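Local coordinates for protein adenosylmethionine-8-amino-7-oxononanoate aminotransferase (Methanocaldococcus jannaschii, PDB 6ZHK) that probably transfers the amino group of S-adenosylmethionine to 8-amino-7-oxononanoate in biotin biosynthesis, as a pyridoxal-phosphate-dependent class-III aminotransferase, at residues A[24-28]-A[29-33]; A[417-420]-A[421-425]. All blocks are in the same frame, centred on the assembly; numbering follows the deposited sequence.

Both contacts are short-range, one at the start of helix 28-33 and the other within helix 415-425, and they lie on the same side of the chain's centre. Their centres lie about 17 Å apart and their nearest atoms about 5 Å, so they do not touch directly. Arg431 links them, since it donates to the carbonyl of Tyr25 in contact 1 and packs against Tyr417 of contact 2. Phe327 of the second subunit meets Glu30 and Tyr417 and so reaches both. The side chains of Tyr417 and Tyr25 are about 7 Å apart, which brings contact 2 close to a tyrosine predicted to recognise the substrate and stack on the adenine of S-adenosylmethionine.

Contact 1: residues A[24-28]-A[29-33]; sequences PYTQM and KEYRE
Met28 lies alongside Tyr31, the two side chains pointing the same way, with the methyl CE of Met28 4.0 Å from CD2 of the Tyr31 ring. The sulfur, Met28 SD, sits 5.0 Å from the centroid of the Tyr31 ring and obliquely to it, a Met-aromatic contact. Bends at both chi2 and chi3 of Met28 fold its methyl back toward the ring. Thr26 crosses Tyr31 at a slant, its CG2 3.6 Å from Tyr31 CB; meanwhile Thr26 OG1 bonds back to Pro24 O, approaching from above the carbonyl plane. Gln27 is the N-cap of helix 28-33. Its CG stands anti to the backbone N (chi1 169°) and the chain then bends, so that Gln27 OE1 accepts from Lys29 N at 2.8 Å, the N-H arriving in the plane of the side-chain carbonyl and on a lone pair of OE1. The carbonyl Gln27 O takes a straight bond from Tyr31 N at 3.1 Å and a weak one from Glu30 N. The side-chain amide of Gln27 also reaches the second subunit, OE1 accepting from Gly325 N and NE2 donating to Phe323 O of that chain. With an alanine in place of Gln27, the first-turn amide of Lys29 would probably lose its cap, and both backbone groups of the neighbouring subunit their mates. One turn along, Arg32 N donates to Met28 O at 2.9 Å, while the phenol of Tyr31 is held by Asp17.

Contact 2: residues A[417-420]-A[421-425]; sequences YRVA and EKLLE
Leu423 rests against Val419 one turn earlier in the helix, with Leu423 CD1 4.3 Å from Val419 CG1, an i to i+4 apolar pair on the buried side. Leu423 CG is anti to its own carbonyl carbon (chi1 -80°), which tucks it beside Val419 O at 3.6 Å and aims the branch back down the helix. The chain beneath is regular: Leu423 N donates to Val419 O at 3.0 Å, and Glu421 N and Leu424 N bond in the same i to i+4 pattern to Tyr417 O and Ala420 O. Arg418 O is gripped differently. Lys422 N reaches Arg418 O only weakly, at 3.5 Å, and a water donates to that Arg418 O at 2.7 Å. That water also donates to Glu421 OE2, 3.2 Å away, so it ties the carboxylate to the helix backbone. Lys422 takes a folded start: chi2 of -60° bends its chain, and its CG packs 3.7 Å from Arg418 O before the rest runs out straight. Leu424 CB lies 3.5 Å from Ala420 O. The guanidinium of Arg418 turns to Tyr413, with NE bonding to its carbonyl and the group making a cation-pi contact with its ring. Val419 and Leu423 pack on Leu457 of helix 447-463, Lys422 meets Ala460 and Glu463 of that helix, and Ala420 and Leu423 lean on Met430, just after strand 428-429.

Contact 1: residues A[24-28]-A[29-33]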
ATOM      1  N   PRO A  24     -13.532  -1.531   5.693  1.00 14.35           N
ATOM      2  CA  PRO A  24     -13.397  -1.701   4.243  1.00 14.66           C
ATOM      3  C   PRO A  24     -14.580  -2.546   3.721  1.00 16.32           C
ATOM      4  O   PRO A  24     -15.030  -3.467   4.414  1.00 14.04           O
ATOM      5  CB  PRO A  24     -12.091  -2.523   4.139  1.00 14.71           C
ATOM      6  CG  PRO A  24     -11.945  -3.279   5.502  1.00 13.72           C
ATOM      7  CD  PRO A  24     -12.489  -2.237   6.475  1.00 14.28           C
ATOM      8  N   TYR A  25     -15.038  -2.241   2.497  1.00 13.48           N
ATOM      9  CA  TYR A  25     -16.034  -3.008   1.755  1.00 13.17           C
ATOM     10  C   TYR A  25     -17.238  -3.325   2.652  1.00 14.04           C
ATOM     11  O   TYR A  25     -17.663  -4.456   2.692  1.00 15.15           O
ATOM     12  CB  TYR A  25     -15.466  -4.324   1.184  1.00 14.89           C
ATOM     13  CG  TYR A  25     -14.861  -4.112  -0.186  1.00 16.30           C
ATOM     14  CD1 TYR A  25     -15.650  -4.158  -1.321  1.00 17.54           C
ATOM     15  CD2 TYR A  25     -13.516  -3.807  -0.329  1.00 17.95           C
ATOM     16  CE1 TYR A  25     -15.119  -3.917  -2.591  1.00 17.81           C
ATOM     17  CE2 TYR A  25     -12.949  -3.586  -1.588  1.00 18.43           C
ATOM     18  CZ  TYR A  25     -13.756  -3.669  -2.710  1.00 17.52           C
ATOM     19  OH  TYR A  25     -13.236  -3.420  -3.953  1.00 18.08           O
ATOM     20  N   THR A  26     -17.780  -2.340   3.379  1.00 13.19           N
ATOM     21  CA  THR A  26     -18.812  -2.690   4.331  1.00 14.69           C
ATOM     22  C   THR A  26     -19.824  -1.543   4.419  1.00 15.77           C
ATOM     23  O   THR A  26     -19.451  -0.381   4.628  1.00 14.63           O
ATOM     24  CB  THR A  26     -18.180  -2.848   5.739  1.00 15.47           C
ATOM     25  OG1 THR A  26     -17.296  -3.979   5.872  1.00 15.89           O
ATOM     26  CG2 THR A  26     -19.230  -2.950   6.843  1.00 13.92           C
ATOM     27  N   GLN A  27     -21.116  -1.885   4.318  1.00 15.86           N
ATOM     28  CA  GLN A  27     -22.154  -0.886   4.508  1.00 15.64           C
ATOM     29  C   GLN A  27     -22.295  -0.694   6.009  1.00 15.42           C
ATOM     30  O   GLN A  27     -22.886  -1.545   6.681  1.00 15.82           O
ATOM     31  CB  GLN A  27     -23.467  -1.349   3.840  1.00 16.85           C
ATOM     32  CG  GLN A  27     -24.667  -0.505   4.197  1.00 16.43           C
ATOM     33  CD  GLN A  27     -24.407   0.981   4.133  1.00 17.48           C
ATOM     34  OE1 GLN A  27     -24.291   1.613   5.171  1.00 15.07           O
ATOM     35  NE2 GLN A  27     -24.274   1.539   2.928  1.00 19.29           N
ATOM     36  N   MET A  28     -21.821   0.451   6.525  1.00 14.88           N
ATOM     37  CA  MET A  28     -21.629   0.624   7.957  1.00 15.62           C
ATOM     38  C   MET A  28     -22.993   0.705   8.665  1.00 16.78           C
ATOM     39  O   MET A  28     -23.085   0.391   9.846  1.00 15.31           O
ATOM     40  CB  MET A  28     -20.824   1.896   8.219  1.00 16.35           C
ATOM     41  CG  MET A  28     -19.275   1.716   7.926  1.00 14.97           C
ATOM     42  SD  MET A  28     -18.569   0.215   8.738  1.00 17.10           S
ATOM     43  CE  MET A  28     -18.697   0.802  10.430  1.00 17.95           C
ATOM     44  N   LYS A  29     -24.022   1.153   7.955  1.00 19.08           N
ATOM     45  CA  LYS A  29     -25.383   1.131   8.514  1.00 20.38           C
ATOM     46  C   LYS A  29     -25.711  -0.270   8.995  1.00 21.56           C
ATOM     47  O   LYS A  29     -26.227  -0.442  10.089  1.00 25.68           O
ATOM     48  CB  LYS A  29     -26.414   1.721   7.548  1.00 21.70           C
ATOM     49  CG  LYS A  29     -27.874   1.477   7.949  1.00 28.42           C
ATOM     50  CD  LYS A  29     -28.859   2.559   7.586  1.00 33.18           C
ATOM     51  CE  LYS A  29     -30.241   2.262   8.167  1.00 35.28           C
ATOM     52  NZ  LYS A  29     -30.582   0.815   8.010  1.00 42.79           N
ATOM     53  N   GLU A  30     -25.454  -1.275   8.157  1.00 20.14           N
ATOM     54  CA  GLU A  30     -25.833  -2.634   8.475  1.00 23.91           C
ATOM     55  C   GLU A  30     -24.883  -3.248   9.482  1.00 23.18           C
ATOM     56  O   GLU A  30     -25.312  -3.999  10.344  1.00 24.58           O
ATOM     57  CB  GLU A  30     -25.918  -3.466   7.202  1.00 22.11           C
ATOM     58  CG  GLU A  30     -27.151  -2.984   6.489  1.00 29.67           C
ATOM     59  CD  GLU A  30     -27.610  -3.890   5.376  1.00 34.68           C
ATOM     60  OE1 GLU A  30     -26.939  -4.946   5.155  1.00 34.11           O
ATOM     61  OE2 GLU A  30     -28.637  -3.525   4.747  1.00 29.54           O
ATOM     62  N   TYR A  31     -23.599  -2.935   9.354  1.00 19.07           N
ATOM     63  CA  TYR A  31     -22.621  -3.461  10.282  1.00 17.99           C
ATOM     64  C   TYR A  31     -22.958  -2.975  11.699  1.00 16.75           C
ATOM     65  O   TYR A  31     -22.854  -3.712  12.672  1.00 19.74           O
ATOM     66  CB  TYR A  31     -21.232  -2.994   9.781  1.00 17.04           C
ATOM     67  CG  TYR A  31     -20.073  -3.577  10.555  1.00 17.70           C
ATOM     68  CD1 TYR A  31     -19.534  -4.803  10.203  1.00 15.63           C
ATOM     69  CD2 TYR A  31     -19.502  -2.886  11.624  1.00 16.70           C
ATOM     70  CE1 TYR A  31     -18.456  -5.346  10.889  1.00 15.56           C
ATOM     71  CE2 TYR A  31     -18.473  -3.457  12.367  1.00 16.31           C
ATOM     72  CZ  TYR A  31     -17.927  -4.675  11.975  1.00 14.49           C
ATOM     73  OH  TYR A  31     -16.914  -5.246  12.710  1.00 18.07           O
ATOM     74  N   ARG A  32     -23.371  -1.716  11.819  1.00 17.90           N
ATOM     75  CA  ARG A  32     -23.671  -1.180  13.132  1.00 21.44           C
ATOM     76  C   ARG A  32     -24.911  -1.822  13.759  1.00 25.67           C
ATOM     77  O   ARG A  32     -25.059  -1.748  14.978  1.00 25.92           O
ATOM     78  CB  ARG A  32     -23.924   0.318  13.078  1.00 22.98           C
ATOM     79  CG  ARG A  32     -22.627   1.099  12.971  1.00 28.04           C
ATOM     80  CD  ARG A  32     -23.072   2.393  12.329  1.00 29.01           C
ATOM     81  NE  ARG A  32     -22.096   3.295  12.905  1.00 36.43           N
ATOM     82  CZ  ARG A  32     -22.124   4.612  12.819  1.00 30.61           C
ATOM     83  NH1 ARG A  32     -23.145   5.227  12.232  1.00 33.62           N
ATOM     84  NH2 ARG A  32     -21.138   5.285  13.371  1.00 26.64           N
ATOM     85  N   GLU A  33     -25.756  -2.460  12.942  1.00 26.29           N
ATOM     86  CA  GLU A  33     -26.955  -3.096  13.474  1.00 32.62           C
ATOM     87  C   GLU A  33     -26.668  -4.528  13.899  1.00 33.06           C
ATOM     88  O   GLU A  33     -27.441  -5.084  14.661  1.00 31.71           O
ATOM     89  CB  GLU A  33     -28.094  -3.095  12.468  1.00 30.39           C
ATOM     90  CG  GLU A  33     -28.781  -1.753  12.423  1.00 36.48           C
ATOM     91  CD  GLU A  33     -29.591  -1.519  11.161  1.00 43.40           C
ATOM     92  OE1 GLU A  33     -29.577  -2.395  10.228  1.00 42.70           O
ATOM     93  OE2 GLU A  33     -30.230  -0.453  11.098  1.00 52.61           O
TER

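Contact 2: residues A[417-420]-A[421-425]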
ATOM      1  N   TYR A 417     -24.639 -13.989   1.980  1.00 18.74           N
ATOM      2  CA  TYR A 417     -24.589 -13.693   3.421  1.00 19.34           C
ATOM      3  C   TYR A 417     -25.628 -14.514   4.210  1.00 19.43           C
ATOM      4  O   TYR A 417     -25.399 -14.904   5.359  1.00 18.53           O
ATOM      5  CB  TYR A 417     -24.775 -12.194   3.667  1.00 22.55           C
ATOM      6  CG  TYR A 417     -23.535 -11.364   3.388  1.00 22.51           C
ATOM      7  CD1 TYR A 417     -22.382 -11.515   4.159  1.00 21.66           C
ATOM      8  CD2 TYR A 417     -23.553 -10.374   2.413  1.00 27.25           C
ATOM      9  CE1 TYR A 417     -21.240 -10.745   3.935  1.00 24.13           C
ATOM     10  CE2 TYR A 417     -22.403  -9.649   2.129  1.00 27.32           C
ATOM     11  CZ  TYR A 417     -21.262  -9.819   2.902  1.00 24.48           C
ATOM     12  OH  TYR A 417     -20.196  -9.036   2.604  1.00 28.51           O
ATOM     13  N   ARG A 418     -26.750 -14.840   3.576  1.00 19.24           N
ATOM     14  CA  ARG A 418     -27.692 -15.731   4.270  1.00 21.35           C
ATOM     15  C   ARG A 418     -27.052 -17.090   4.566  1.00 21.80           C
ATOM     16  O   ARG A 418     -27.184 -17.686   5.655  1.00 21.14           O
ATOM     17  CB  ARG A 418     -28.972 -15.831   3.435  1.00 23.42           C
ATOM     18  CG  ARG A 418     -29.872 -14.619   3.620  1.00 22.46           C
ATOM     19  CD  ARG A 418     -31.013 -14.699   2.624  1.00 25.06           C
ATOM     20  NE  ARG A 418     -31.564 -13.365   2.503  1.00 28.53           N
ATOM     21  CZ  ARG A 418     -32.793 -13.011   2.837  1.00 37.65           C
ATOM     22  NH1 ARG A 418     -33.638 -13.910   3.309  1.00 41.46           N
ATOM     23  NH2 ARG A 418     -33.182 -11.760   2.679  1.00 40.69           N
ATOM     24  N   VAL A 419     -26.328 -17.604   3.570  1.00 20.51           N
ATOM     25  CA  VAL A 419     -25.588 -18.830   3.740  1.00 18.32           C
ATOM     26  C   VAL A 419     -24.474 -18.644   4.779  1.00 19.85           C
ATOM     27  O   VAL A 419     -24.267 -19.504   5.641  1.00 19.12           O
ATOM     28  CB  VAL A 419     -25.132 -19.417   2.389  1.00 18.77           C
ATOM     29  CG1 VAL A 419     -24.300 -20.674   2.612  1.00 19.23           C
ATOM     30  CG2 VAL A 419     -26.347 -19.787   1.534  1.00 18.31           C
ATOM     31  N   ALA A 420     -23.726 -17.524   4.698  1.00 19.93           N
ATOM     32  CA  ALA A 420     -22.655 -17.252   5.669  1.00 18.44           C
ATOM     33  C   ALA A 420     -23.185 -17.296   7.112  1.00 18.74           C
ATOM     34  O   ALA A 420     -22.491 -17.771   8.012  1.00 19.67           O
ATOM     35  CB  ALA A 420     -22.047 -15.886   5.362  1.00 20.44           C
ATOM     36  N   GLU A 421     -24.411 -16.784   7.342  1.00 21.49           N
ATOM     37  CA  GLU A 421     -24.983 -16.750   8.704  1.00 22.80           C
ATOM     38  C   GLU A 421     -25.125 -18.159   9.285  1.00 21.86           C
ATOM     39  O   GLU A 421     -24.757 -18.419  10.443  1.00 18.92           O
ATOM     40  CB  GLU A 421     -26.311 -16.000   8.722  1.00 24.74           C
ATOM     41  CG  GLU A 421     -26.180 -14.507   8.969  1.00 35.92           C
ATOM     42  CD  GLU A 421     -27.546 -13.910   9.287  1.00 42.87           C
ATOM     43  OE1 GLU A 421     -27.607 -12.906  10.038  1.00 51.31           O
ATOM     44  OE2 GLU A 421     -28.562 -14.496   8.818  1.00 43.01           O
ATOM     45  N   LYS A 422     -25.641 -19.087   8.463  1.00 21.42           N
ATOM     46  CA  LYS A 422     -25.794 -20.481   8.862  1.00 18.85           C
ATOM     47  C   LYS A 422     -24.443 -21.151   9.052  1.00 20.29           C
ATOM     48  O   LYS A 422     -24.272 -21.981   9.927  1.00 19.81           O
ATOM     49  CB  LYS A 422     -26.641 -21.290   7.867  1.00 20.15           C
ATOM     50  CG  LYS A 422     -28.046 -20.767   7.587  1.00 21.58           C
ATOM     51  CD  LYS A 422     -28.931 -20.704   8.873  1.00 24.59           C
ATOM     52  CE  LYS A 422     -30.286 -20.076   8.580  1.00 26.84           C
ATOM     53  NZ  LYS A 422     -31.165 -20.094   9.768  1.00 23.53           N
ATOM     54  N   LEU A 423     -23.466 -20.817   8.202  1.00 18.57           N
ATOM     55  CA  LEU A 423     -22.143 -21.391   8.373  1.00 17.30           C
ATOM     56  C   LEU A 423     -21.527 -20.897   9.676  1.00 16.99           C
ATOM     57  O   LEU A 423     -20.806 -21.635  10.321  1.00 18.33           O
ATOM     58  CB  LEU A 423     -21.269 -21.012   7.170  1.00 16.60           C
ATOM     59  CG  LEU A 423     -21.476 -21.834   5.904  1.00 18.64           C
ATOM     60  CD1 LEU A 423     -20.589 -21.254   4.788  1.00 20.45           C
ATOM     61  CD2 LEU A 423     -21.085 -23.301   6.144  1.00 20.11           C
ATOM     62  N   LEU A 424     -21.792 -19.640  10.058  1.00 18.65           N
ATOM     63  CA  LEU A 424     -21.186 -19.125  11.272  1.00 19.45           C
ATOM     64  C   LEU A 424     -21.702 -19.899  12.487  1.00 21.38           C
ATOM     65  O   LEU A 424     -20.928 -20.190  13.419  1.00 24.18           O
ATOM     66  CB  LEU A 424     -21.447 -17.609  11.395  1.00 19.50           C
ATOM     67  CG  LEU A 424     -20.446 -16.852  12.264  1.00 23.09           C
ATOM     68  CD1 LEU A 424     -19.047 -16.817  11.660  1.00 20.64           C
ATOM     69  CD2 LEU A 424     -20.934 -15.466  12.674  1.00 23.52           C
ATOM     70  N   GLU A 425     -22.992 -20.285  12.457  1.00 23.29           N
ATOM     71  CA  GLU A 425     -23.556 -21.115  13.529  1.00 25.08           C
ATOM     72  C   GLU A 425     -22.855 -22.473  13.625  1.00 24.84           C
ATOM     73  O   GLU A 425     -22.871 -23.117  14.683  1.00 23.78           O
ATOM     74  CB  GLU A 425     -25.050 -21.373  13.303  1.00 30.13           C
ATOM     75  CG  GLU A 425     -25.920 -20.135  13.415  1.00 33.06           C
ATOM     76  CD  GLU A 425     -27.321 -20.326  12.841  1.00 37.42           C
ATOM     77  OE1 GLU A 425     -27.646 -21.442  12.303  1.00 35.57           O
ATOM     78  OE2 GLU A 425     -28.101 -19.377  12.950  1.00 35.22           O
TER
HETATM   79  O   HOH W   1     -29.299 -17.137   7.201  1.00 24.07           O